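Long-range contacts in bifunctional purine biosynthetic protein ADE5,7 (Cryptococcus neoformans var. grubii serotype A, PDB 7LVO), which catalyses, through its N-terminal half, the ATP-dependent ligation of phosphoribosylamine to glycine, and as a whole the second and fifth steps of de novo purine biosynthesis: residues 237-245 / 256-264; 273-281 / 338-347. All coordinates share one frame; numbering follows the deposited sequence.

How the contacts relate
Both contacts are mostly buried and lie within the ATP-grasp part of the chain, their centres about 9 Å apart. They meet along one sheet: strand 259-263 of contact 1 is the direct neighbour of strand 277-280 of contact 2. The chemistry differs with the place. In contact 1 two backbones meet edge to edge, so peptide hydrogen bonds dominate, followed by a hydrogen bond from a side-chain amide and a salt bridge toward the more open end. In contact 2 a helix lies against the face of the strand, no hydrogen bond crosses, and alanines, leucines and a proline pack together at a close spacing consistent with the alanines.

Contact 1: 237-245 / 256-264; sequences SGPEISVLA and PAAQDHKRI
Ser242 O is approached by two neighbouring groups of segment 256-264: Ala258 N donates to it at 2.7 Å, nearly straight at 172° and in the carbonyl plane, while Ala257 CA brings a C-H contact to Ser242 O at 3.4 Å. The return bond from Ser242 N to Ala258 O closes an antiparallel hydrogen-bonded pair, a single bridge; the paths then part, with end-to-end directions 125° apart. Where they diverge, Gln259 reaches across to the other segment. Its NE2 donates to Glu240 O at 3.0 Å, tilted from the carbonyl plane, its CG lies 3.7 Å from CG2 of Ile241, and its OE1 bonds to the hydroxyl of Tyr279, so both ends of the amide are engaged. Farther out, Lys262 NZ reaches Glu240 OE1 at 2.7 Å on the syn side, whereas Glu240 OE2 stays 3.6 Å from Lys262 NZ: one oxygen carries the bridge. Glu240 gets there with CG anti to its own carbonyl carbon (chi1 -60°) and an extended chain, which the equally extended lysine crosses at about a right angle. The Lys262 side chain lies about 5 Å from that of Glu331, a predicted magnesium ligand, and residues 237-242 belong to the predicted ATP-binding range. Ser242 OG is hydrogen-bonded to Glu340 and to a water that accepts from Asp260 N. Strand 240-248 is also paired with strands 252-254 and 315-323, so the bridge at Ala258 joins that sheet to the residue leading into strand 259-263, at the edge of the five-stranded sheet, while Val243 and Ala257 pack on helix 287-307.

Contact 2: 273-281 / 338-347; sequences TGGMGAYAP and DPETQALMLL
Apolar side chains carry most of this contact, and Ala280 CB touches two leucines: Leu344 CD2 at 3.7 Å and Leu347 CD1 at 4.1 Å. Leu347, with CG anti to its carbonyl carbon (chi1 -68°), sends the same CD1 over the backbone of Ala280 and onto CD of Pro281, which follows a cis peptide bond. Ala278 CB rests on CA of Glu340 at 4.0 Å and on that residue's CG, with Ala343 CB near the carbonyl oxygen of Ala278. Strand 277-280 of the ATP-grasp region lies between strands 259-263 and 377-384 in the antiparallel five-stranded sheet, so helix 340-344 packs on a face of that sheet: the short axes approach to 7.3 Å at a crossing angle of -38°, a close spacing consistent with alanines in the interface.

Ring-to-backbone packing extends the contact past the strand. Pro339, itself after a cis peptide bond, sets CD 3.7 Å from the CA of Gly275, which has no side chain to hold the ring off, and CG 3.7 Å from Gly277 N.

No hydrogen bond joins the two segments; their polar groups bond within their own segment or to the surrounding chain. Thr273 OG1 accepts from Gly275 N in an ST turn, and also bonds to Lys262 O. Gln342 NE2 donates to Asp338 OD1 at 3.1 Å and 175°, coming from above the carboxylate plane, while Asp338 OD2 is hydrogen-bonded to Arg48 N, in the first turn of helix 47-56.

Contact 1: 237-245 / 256-264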
ATOM      1  N   SER A 237     -11.071 -14.568 -12.287  1.00 42.35           N
ATOM      2  CA  SER A 237     -10.464 -14.018 -13.487  1.00 44.67           C
ATOM      3  C   SER A 237     -11.016 -12.623 -13.749  1.00 34.48           C
ATOM      4  O   SER A 237     -12.216 -12.379 -13.593  1.00 39.96           O
ATOM      5  CB  SER A 237     -10.729 -14.921 -14.697  1.00 51.17           C
ATOM      6  OG  SER A 237     -10.222 -16.226 -14.478  1.00 52.29           O
ATOM      7  N   GLY A 238     -10.135 -11.718 -14.161  1.00 31.97           N
ATOM      8  CA  GLY A 238     -10.519 -10.360 -14.459  1.00 41.75           C
ATOM      9  C   GLY A 238      -9.435  -9.370 -14.090  1.00 34.13           C
ATOM     10  O   GLY A 238      -8.502  -9.693 -13.351  1.00 33.94           O
ATOM     11  N   PRO A 239      -9.537  -8.143 -14.600  1.00 29.76           N
ATOM     12  CA  PRO A 239      -8.546  -7.120 -14.247  1.00 30.48           C
ATOM     13  C   PRO A 239      -8.727  -6.646 -12.813  1.00 29.67           C
ATOM     14  O   PRO A 239      -9.819  -6.704 -12.245  1.00 24.66           O
ATOM     15  CB  PRO A 239      -8.825  -5.994 -15.249  1.00 30.82           C
ATOM     16  CG  PRO A 239     -10.288  -6.129 -15.537  1.00 33.05           C
ATOM     17  CD  PRO A 239     -10.582  -7.617 -15.501  1.00 35.74           C
ATOM     18  N   GLU A 240      -7.633  -6.168 -12.232  1.00 25.23           N
ATOM     19  CA  GLU A 240      -7.616  -5.693 -10.861  1.00 28.38           C
ATOM     20  C   GLU A 240      -7.514  -4.174 -10.837  1.00 27.02           C
ATOM     21  O   GLU A 240      -6.918  -3.556 -11.727  1.00 25.65           O
ATOM     22  CB  GLU A 240      -6.449  -6.307 -10.082  1.00 31.86           C
ATOM     23  CG  GLU A 240      -6.486  -7.824  -9.999  1.00 34.19           C
ATOM     24  CD  GLU A 240      -5.353  -8.392  -9.161  1.00 35.78           C
ATOM     25  OE1 GLU A 240      -4.842  -7.675  -8.273  1.00 42.03           O
ATOM     26  OE2 GLU A 240      -4.975  -9.558  -9.387  1.00 46.83           O
ATOM     27  N   ILE A 241      -8.114  -3.578  -9.810  1.00 28.77           N
ATOM     28  CA  ILE A 241      -8.022  -2.143  -9.578  1.00 32.76           C
ATOM     29  C   ILE A 241      -7.777  -1.910  -8.092  1.00 29.82           C
ATOM     30  O   ILE A 241      -8.149  -2.728  -7.244  1.00 28.70           O
ATOM     31  CB  ILE A 241      -9.282  -1.383 -10.045  1.00 29.47           C
ATOM     32  CG1 ILE A 241     -10.515  -1.845  -9.268  1.00 33.03           C
ATOM     33  CG2 ILE A 241      -9.489  -1.571 -11.543  1.00 31.55           C
ATOM     34  CD1 ILE A 241     -11.758  -1.016  -9.544  1.00 33.59           C
ATOM     35  N   SER A 242      -7.132  -0.792  -7.781  1.00 27.20           N
ATOM     36  CA  SER A 242      -6.879  -0.377  -6.408  1.00 26.83           C
ATOM     37  C   SER A 242      -7.744   0.838  -6.093  1.00 29.55           C
ATOM     38  O   SER A 242      -7.750   1.814  -6.854  1.00 27.41           O
ATOM     39  CB  SER A 242      -5.401  -0.044  -6.201  1.00 28.82           C
ATOM     40  OG  SER A 242      -4.576  -1.180  -6.427  1.00 34.24           O
ATOM     41  N   VAL A 243      -8.464   0.779  -4.973  1.00 26.41           N
ATOM     42  CA  VAL A 243      -9.296   1.883  -4.507  1.00 22.22           C
ATOM     43  C   VAL A 243      -8.794   2.283  -3.125  1.00 20.11           C
ATOM     44  O   VAL A 243      -9.013   1.560  -2.149  1.00 24.09           O
ATOM     45  CB  VAL A 243     -10.783   1.506  -4.464  1.00 27.17           C
ATOM     46  CG1 VAL A 243     -11.610   2.680  -3.967  1.00 29.90           C
ATOM     47  CG2 VAL A 243     -11.259   1.049  -5.838  1.00 34.75           C
ATOM     48  N   LEU A 244      -8.113   3.419  -3.046  1.00 24.07           N
ATOM     49  CA  LEU A 244      -7.642   3.980  -1.790  1.00 26.38           C
ATOM     50  C   LEU A 244      -8.632   5.028  -1.297  1.00 24.47           C
ATOM     51  O   LEU A 244      -9.098   5.868  -2.073  1.00 20.12           O
ATOM     52  CB  LEU A 244      -6.258   4.610  -1.957  1.00 20.21           C
ATOM     53  CG  LEU A 244      -5.104   3.631  -2.172  1.00 26.39           C
ATOM     54  CD1 LEU A 244      -5.158   3.015  -3.562  1.00 27.98           C
ATOM     55  CD2 LEU A 244      -3.775   4.346  -1.934  1.00 34.35           C
ATOM     56  N   ALA A 245      -8.933   4.986   0.000  1.00 22.80           N
ATOM     57  CA  ALA A 245      -9.929   5.874   0.589  1.00 20.33           C
ATOM     58  C   ALA A 245      -9.511   6.268   1.997  1.00 24.27           C
ATOM     59  O   ALA A 245      -9.120   5.412   2.793  1.00 25.00           O
ATOM     60  CB  ALA A 245     -11.307   5.198   0.620  1.00 23.44           C
ATOM     61  N   PRO A 256      -9.097   8.670  -6.615  1.00 26.90           N
ATOM     62  CA  PRO A 256      -9.311   8.072  -7.940  1.00 30.03           C
ATOM     63  C   PRO A 256      -8.773   6.650  -7.988  1.00 22.56           C
ATOM     64  O   PRO A 256      -7.671   6.365  -7.512  1.00 21.50           O
ATOM     65  CB  PRO A 256      -8.541   9.005  -8.881  1.00 24.06           C
ATOM     66  CG  PRO A 256      -8.530  10.326  -8.168  1.00 26.92           C
ATOM     67  CD  PRO A 256      -8.437   9.991  -6.697  1.00 19.55           C
ATOM     68  N   ALA A 257      -9.567   5.752  -8.566  1.00 24.72           N
ATOM     69  CA  ALA A 257      -9.174   4.355  -8.661  1.00 24.20           C
ATOM     70  C   ALA A 257      -7.877   4.223  -9.448  1.00 23.95           C
ATOM     71  O   ALA A 257      -7.613   4.971 -10.390  1.00 22.73           O
ATOM     72  CB  ALA A 257     -10.277   3.530  -9.327  1.00 32.27           C
ATOM     73  N   ALA A 258      -7.059   3.258  -9.048  1.00 20.25           N
ATOM     74  CA  ALA A 258      -5.762   3.034  -9.664  1.00 24.99           C
ATOM     75  C   ALA A 258      -5.636   1.582 -10.098  1.00 23.92           C
ATOM     76  O   ALA A 258      -6.385   0.711  -9.657  1.00 29.30           O
ATOM     77  CB  ALA A 258      -4.622   3.394  -8.699  1.00 27.36           C
ATOM     78  N   GLN A 259      -4.676   1.335 -10.993  1.00 26.32           N
ATOM     79  CA  GLN A 259      -4.307  -0.009 -11.407  1.00 20.11           C
ATOM     80  C   GLN A 259      -2.796  -0.161 -11.274  1.00 21.90           C
ATOM     81  O   GLN A 259      -2.042   0.749 -11.630  1.00 26.91           O
ATOM     82  CB  GLN A 259      -4.734  -0.303 -12.845  1.00 24.90           C
ATOM     83  CG  GLN A 259      -6.212  -0.622 -12.992  1.00 33.79           C
ATOM     84  CD  GLN A 259      -6.557  -1.140 -14.378  1.00 37.82           C
ATOM     85  OE1 GLN A 259      -6.763  -0.363 -15.312  1.00 39.89           O
ATOM     86  NE2 GLN A 259      -6.613  -2.460 -14.519  1.00 32.14           N
ATOM     87  N   ASP A 260      -2.365  -1.313 -10.770  1.00 24.98           N
ATOM     88  CA  ASP A 260      -0.960  -1.610 -10.540  1.00 31.26           C
ATOM     89  C   ASP A 260      -0.522  -2.774 -11.418  1.00 33.82           C
ATOM     90  O   ASP A 260      -1.333  -3.602 -11.841  1.00 40.72           O
ATOM     91  CB  ASP A 260      -0.715  -1.934  -9.058  1.00 29.76           C
ATOM     92  CG  ASP A 260       0.730  -2.277  -8.762  1.00 41.92           C
ATOM     93  OD1 ASP A 260       1.630  -1.550  -9.241  1.00 43.29           O
ATOM     94  OD2 ASP A 260       0.970  -3.269  -8.045  1.00 44.87           O
ATOM     95  N   HIS A 261       0.780  -2.817 -11.700  1.00 32.13           N
ATOM     96  CA  HIS A 261       1.394  -3.884 -12.490  1.00 34.88           C
ATOM     97  C   HIS A 261       2.212  -4.760 -11.541  1.00 31.40           C
ATOM     98  O   HIS A 261       3.352  -4.429 -11.206  1.00 29.20           O
ATOM     99  CB  HIS A 261       2.267  -3.311 -13.601  1.00 26.44           C
ATOM    100  CG  HIS A 261       1.501  -2.601 -14.667  1.00 30.00           C
ATOM    101  ND1 HIS A 261       1.113  -3.216 -15.838  1.00 37.50           N
ATOM    102  CD2 HIS A 261       1.049  -1.329 -14.742  1.00 32.78           C
ATOM    103  CE1 HIS A 261       0.458  -2.350 -16.589  1.00 39.64           C
ATOM    104  NE2 HIS A 261       0.403  -1.199 -15.947  1.00 32.73           N
ATOM    105  N   LYS A 262       1.627  -5.883 -11.124  1.00 30.17           N
ATOM    106  CA  LYS A 262       2.279  -6.732 -10.136  1.00 34.06           C
ATOM    107  C   LYS A 262       3.444  -7.506 -10.744  1.00 36.30           C
ATOM    108  O   LYS A 262       4.458  -7.733 -10.078  1.00 40.52           O
ATOM    109  CB  LYS A 262       1.264  -7.700  -9.525  1.00 44.86           C
ATOM    110  CG  LYS A 262       0.184  -7.038  -8.687  1.00 50.17           C
ATOM    111  CD  LYS A 262      -0.819  -8.068  -8.166  1.00 61.71           C
ATOM    112  CE  LYS A 262      -1.840  -7.430  -7.232  1.00 72.94           C
ATOM    113  NZ  LYS A 262      -2.822  -8.426  -6.708  1.00 58.14           N
ATOM    114  N   ARG A 263       3.319  -7.917 -12.001  1.00 33.91           N
ATOM    115  CA  ARG A 263       4.301  -8.811 -12.604  1.00 44.73           C
ATOM    116  C   ARG A 263       5.501  -8.039 -13.146  1.00 41.43           C
ATOM    117  O   ARG A 263       5.399  -6.871 -13.533  1.00 33.15           O
ATOM    118  CB  ARG A 263       3.654  -9.631 -13.721  1.00 40.48           C
ATOM    119  CG  ARG A 263       2.659 -10.669 -13.217  1.00 50.47           C
ATOM    120  CD  ARG A 263       1.798 -11.221 -14.343  1.00 56.24           C
ATOM    121  NE  ARG A 263       0.912 -12.284 -13.883  1.00 61.78           N
ATOM    122  CZ  ARG A 263       1.227 -13.574 -13.879  1.00 66.33           C
ATOM    123  NH1 ARG A 263       2.406 -14.000 -14.305  1.00 71.45           N
ATOM    124  NH2 ARG A 263       0.337 -14.458 -13.440  1.00 62.19           N
ATOM    125  N   ILE A 264       6.650  -8.720 -13.180  1.00 39.14           N
ATOM    126  CA  ILE A 264       7.896  -8.061 -13.559  1.00 38.83           C
ATOM    127  C   ILE A 264       8.029  -7.966 -15.072  1.00 42.07           C
ATOM    128  O   ILE A 264       8.566  -6.983 -15.593  1.00 38.33           O
ATOM    129  CB  ILE A 264       9.085  -8.809 -12.930  1.00 43.94           C
ATOM    130  CG1 ILE A 264      10.389  -8.037 -13.141  1.00 46.12           C
ATOM    131  CG2 ILE A 264       9.222 -10.209 -13.528  1.00 37.64           C
ATOM    132  CD1 ILE A 264      10.468  -6.735 -12.372  1.00 44.89           C
TER
HETATM  133  O   HOH W   1      -4.514  -2.766  -9.245  1.00 33.52           O

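Contact 2: 273-281 / 338-347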
ATOM      1  N   THR A 273       5.623  -9.148  -8.197  1.00 40.70           N
ATOM      2  CA  THR A 273       6.414  -8.212  -7.414  1.00 34.02           C
ATOM      3  C   THR A 273       5.485  -7.424  -6.499  1.00 37.41           C
ATOM      4  O   THR A 273       4.268  -7.630  -6.484  1.00 33.37           O
ATOM      5  CB  THR A 273       7.206  -7.248  -8.314  1.00 43.25           C
ATOM      6  OG1 THR A 273       6.307  -6.310  -8.938  1.00 28.32           O
ATOM      7  CG2 THR A 273       7.958  -8.012  -9.383  1.00 38.44           C
ATOM      8  N   GLY A 274       6.068  -6.505  -5.735  1.00 38.17           N
ATOM      9  CA  GLY A 274       5.290  -5.579  -4.942  1.00 31.57           C
ATOM     10  C   GLY A 274       4.641  -4.466  -5.727  1.00 35.54           C
ATOM     11  O   GLY A 274       3.890  -3.671  -5.157  1.00 36.47           O
ATOM     12  N   GLY A 275       4.911  -4.392  -7.031  1.00 32.11           N
ATOM     13  CA  GLY A 275       4.352  -3.356  -7.875  1.00 36.22           C
ATOM     14  C   GLY A 275       5.405  -2.662  -8.712  1.00 29.41           C
ATOM     15  O   GLY A 275       6.281  -1.981  -8.169  1.00 25.31           O
ATOM     16  N   MET A 276       5.339  -2.838 -10.033  1.00 32.37           N
ATOM     17  CA  MET A 276       6.296  -2.232 -10.950  1.00 25.17           C
ATOM     18  C   MET A 276       5.790  -0.937 -11.571  1.00 20.48           C
ATOM     19  O   MET A 276       6.511  -0.316 -12.350  1.00 27.98           O
ATOM     20  CB  MET A 276       6.660  -3.220 -12.064  1.00 24.41           C
ATOM     21  CG  MET A 276       7.489  -4.417 -11.599  1.00 25.64           C
ATOM     22  SD  MET A 276       9.065  -3.937 -10.870  1.00 35.71           S
ATOM     23  CE  MET A 276       9.840  -3.065 -12.234  1.00 28.77           C
ATOM     24  N   GLY A 277       4.575  -0.514 -11.245  1.00 26.54           N
ATOM     25  CA  GLY A 277       4.049   0.724 -11.781  1.00 25.37           C
ATOM     26  C   GLY A 277       2.545   0.826 -11.649  1.00 25.75           C
ATOM     27  O   GLY A 277       1.852  -0.191 -11.606  1.00 28.19           O
ATOM     28  N   ALA A 278       2.026   2.051 -11.583  1.00 28.61           N
ATOM     29  CA  ALA A 278       0.595   2.260 -11.409  1.00 32.44           C
ATOM     30  C   ALA A 278       0.171   3.532 -12.132  1.00 21.45           C
ATOM     31  O   ALA A 278       0.995   4.369 -12.510  1.00 24.24           O
ATOM     32  CB  ALA A 278       0.223   2.341  -9.921  1.00 28.54           C
ATOM     33  N   TYR A 279      -1.134   3.661 -12.325  1.00 22.21           N
ATOM     34  CA  TYR A 279      -1.703   4.822 -12.990  1.00 24.69           C
ATOM     35  C   TYR A 279      -3.104   5.052 -12.440  1.00 27.81           C
ATOM     36  O   TYR A 279      -3.755   4.130 -11.935  1.00 25.10           O
ATOM     37  CB  TYR A 279      -1.738   4.649 -14.516  1.00 24.86           C
ATOM     38  CG  TYR A 279      -2.421   3.381 -14.981  1.00 26.44           C
ATOM     39  CD1 TYR A 279      -1.731   2.181 -15.041  1.00 31.49           C
ATOM     40  CD2 TYR A 279      -3.760   3.385 -15.349  1.00 34.74           C
ATOM     41  CE1 TYR A 279      -2.346   1.019 -15.462  1.00 26.19           C
ATOM     42  CE2 TYR A 279      -4.388   2.224 -15.769  1.00 28.59           C
ATOM     43  CZ  TYR A 279      -3.672   1.046 -15.825  1.00 33.39           C
ATOM     44  OH  TYR A 279      -4.284  -0.117 -16.237  1.00 35.05           O
ATOM     45  N   ALA A 280      -3.562   6.302 -12.545  1.00 28.55           N
ATOM     46  CA  ALA A 280      -4.875   6.686 -12.038  1.00 28.37           C
ATOM     47  C   ALA A 280      -5.261   8.009 -12.667  1.00 27.60           C
ATOM     48  O   ALA A 280      -4.380   8.816 -12.983  1.00 25.03           O
ATOM     49  CB  ALA A 280      -4.862   6.805 -10.502  1.00 24.51           C
ATOM     50  N   PRO A 281      -6.566   8.265 -12.875  1.00 25.74           N
ATOM     51  CA  PRO A 281      -7.673   7.327 -12.642  1.00 27.71           C
ATOM     52  C   PRO A 281      -7.678   6.188 -13.660  1.00 21.63           C
ATOM     53  O   PRO A 281      -7.456   6.425 -14.831  1.00 29.80           O
ATOM     54  CB  PRO A 281      -8.931   8.198 -12.800  1.00 21.82           C
ATOM     55  CG  PRO A 281      -8.456   9.605 -12.702  1.00 27.82           C
ATOM     56  CD  PRO A 281      -7.050   9.609 -13.232  1.00 31.90           C
ATOM     57  N   ASP A 338       1.978   0.965  -2.518  1.00 21.38           N
ATOM     58  CA  ASP A 338       3.213   1.272  -3.228  1.00 25.35           C
ATOM     59  C   ASP A 338       3.245   0.404  -4.479  1.00 29.12           C
ATOM     60  O   ASP A 338       3.163  -0.837  -4.368  1.00 35.90           O
ATOM     61  CB  ASP A 338       4.427   1.013  -2.337  1.00 26.33           C
ATOM     62  CG  ASP A 338       5.707   1.587  -2.910  1.00 23.66           C
ATOM     63  OD1 ASP A 338       5.987   1.356  -4.091  1.00 30.41           O
ATOM     64  OD2 ASP A 338       6.421   2.297  -2.169  1.00 24.75           O
ATOM     65  N   PRO A 339       3.381   0.984  -5.683  1.00 28.14           N
ATOM     66  CA  PRO A 339       3.605   2.400  -5.993  1.00 27.26           C
ATOM     67  C   PRO A 339       2.355   3.220  -6.322  1.00 24.70           C
ATOM     68  O   PRO A 339       2.475   4.235  -6.995  1.00 20.99           O
ATOM     69  CB  PRO A 339       4.514   2.324  -7.227  1.00 24.75           C
ATOM     70  CG  PRO A 339       3.965   1.117  -7.961  1.00 31.66           C
ATOM     71  CD  PRO A 339       3.500   0.140  -6.889  1.00 34.39           C
ATOM     72  N   GLU A 340       1.186   2.804  -5.833  1.00 22.33           N
ATOM     73  CA  GLU A 340      -0.030   3.570  -6.110  1.00 24.44           C
ATOM     74  C   GLU A 340       0.063   4.976  -5.526  1.00 26.66           C
ATOM     75  O   GLU A 340      -0.430   5.941  -6.121  1.00 22.76           O
ATOM     76  CB  GLU A 340      -1.256   2.846  -5.544  1.00 25.58           C
ATOM     77  CG  GLU A 340      -1.683   1.616  -6.310  1.00 31.24           C
ATOM     78  CD  GLU A 340      -1.108   0.342  -5.743  1.00 23.46           C
ATOM     79  OE1 GLU A 340      -0.200   0.428  -4.890  1.00 30.57           O
ATOM     80  OE2 GLU A 340      -1.564  -0.742  -6.145  1.00 29.44           O
ATOM     81  N   THR A 341       0.682   5.109  -4.351  1.00 27.95           N
ATOM     82  CA  THR A 341       0.757   6.412  -3.698  1.00 27.54           C
ATOM     83  C   THR A 341       1.577   7.395  -4.515  1.00 25.81           C
ATOM     84  O   THR A 341       1.202   8.569  -4.645  1.00 20.60           O
ATOM     85  CB  THR A 341       1.350   6.260  -2.297  1.00 25.72           C
ATOM     86  OG1 THR A 341       0.505   5.413  -1.512  1.00 21.63           O
ATOM     87  CG2 THR A 341       1.489   7.612  -1.608  1.00 23.96           C
ATOM     88  N   GLN A 342       2.698   6.936  -5.084  1.00 18.95           N
ATOM     89  CA  GLN A 342       3.553   7.844  -5.849  1.00 20.11           C
ATOM     90  C   GLN A 342       2.796   8.509  -6.989  1.00 26.61           C
ATOM     91  O   GLN A 342       3.073   9.665  -7.330  1.00 20.53           O
ATOM     92  CB  GLN A 342       4.763   7.092  -6.402  1.00 15.41           C
ATOM     93  CG  GLN A 342       5.745   6.606  -5.328  1.00 22.46           C
ATOM     94  CD  GLN A 342       5.430   5.210  -4.818  1.00 26.35           C
ATOM     95  OE1 GLN A 342       4.322   4.934  -4.343  1.00 24.75           O
ATOM     96  NE2 GLN A 342       6.408   4.317  -4.917  1.00 21.54           N
ATOM     97  N   ALA A 343       1.838   7.803  -7.589  1.00 21.22           N
ATOM     98  CA  ALA A 343       1.049   8.407  -8.659  1.00 26.29           C
ATOM     99  C   ALA A 343      -0.107   9.237  -8.111  1.00 15.20           C
ATOM    100  O   ALA A 343      -0.367  10.333  -8.610  1.00 20.50           O
ATOM    101  CB  ALA A 343       0.521   7.323  -9.598  1.00 20.92           C
ATOM    102  N   LEU A 344      -0.788   8.737  -7.074  1.00 21.51           N
ATOM    103  CA  LEU A 344      -1.974   9.420  -6.562  1.00 21.26           C
ATOM    104  C   LEU A 344      -1.618  10.752  -5.911  1.00 27.11           C
ATOM    105  O   LEU A 344      -2.388  11.718  -6.000  1.00 19.94           O
ATOM    106  CB  LEU A 344      -2.704   8.527  -5.573  1.00 17.12           C
ATOM    107  CG  LEU A 344      -3.445   7.324  -6.156  1.00 20.96           C
ATOM    108  CD1 LEU A 344      -3.891   6.355  -5.061  1.00 21.66           C
ATOM    109  CD2 LEU A 344      -4.634   7.776  -6.979  1.00 28.65           C
ATOM    110  N   MET A 345      -0.466  10.821  -5.240  1.00 20.80           N
ATOM    111  CA  MET A 345      -0.045  12.074  -4.626  1.00 19.81           C
ATOM    112  C   MET A 345       0.053  13.188  -5.664  1.00 23.90           C
ATOM    113  O   MET A 345      -0.118  14.368  -5.332  1.00 30.09           O
ATOM    114  CB  MET A 345       1.296  11.901  -3.922  1.00 18.56           C
ATOM    115  CG  MET A 345       1.247  11.046  -2.650  1.00 24.99           C
ATOM    116  SD  MET A 345       0.209  11.744  -1.351  1.00 25.81           S
ATOM    117  CE  MET A 345      -1.306  10.831  -1.590  1.00 21.82           C
ATOM    118  N   LEU A 346       0.339  12.838  -6.917  1.00 25.65           N
ATOM    119  CA  LEU A 346       0.426  13.833  -7.980  1.00 32.39           C
ATOM    120  C   LEU A 346      -0.936  14.277  -8.496  1.00 23.32           C
ATOM    121  O   LEU A 346      -0.989  15.186  -9.329  1.00 35.36           O
ATOM    122  CB  LEU A 346       1.261  13.289  -9.135  1.00 23.63           C
ATOM    123  CG  LEU A 346       2.770  13.404  -8.986  1.00 30.40           C
ATOM    124  CD1 LEU A 346       3.236  12.941  -7.619  1.00 33.90           C
ATOM    125  CD2 LEU A 346       3.472  12.624 -10.086  1.00 34.67           C
ATOM    126  N   LEU A 347      -2.025  13.670  -8.031  1.00 30.48           N
ATOM    127  CA  LEU A 347      -3.369  14.068  -8.433  1.00 25.83           C
ATOM    128  C   LEU A 347      -4.080  14.902  -7.375  1.00 36.40           C
ATOM    129  O   LEU A 347      -5.195  15.370  -7.623  1.00 38.68           O
ATOM    130  CB  LEU A 347      -4.216  12.837  -8.767  1.00 25.37           C
ATOM    131  CG  LEU A 347      -3.810  12.053 -10.015  1.00 32.06           C
ATOM    132  CD1 LEU A 347      -4.754  10.871 -10.227  1.00 34.78           C
ATOM    133  CD2 LEU A 347      -3.789  12.935 -11.247  1.00 34.75           C
TER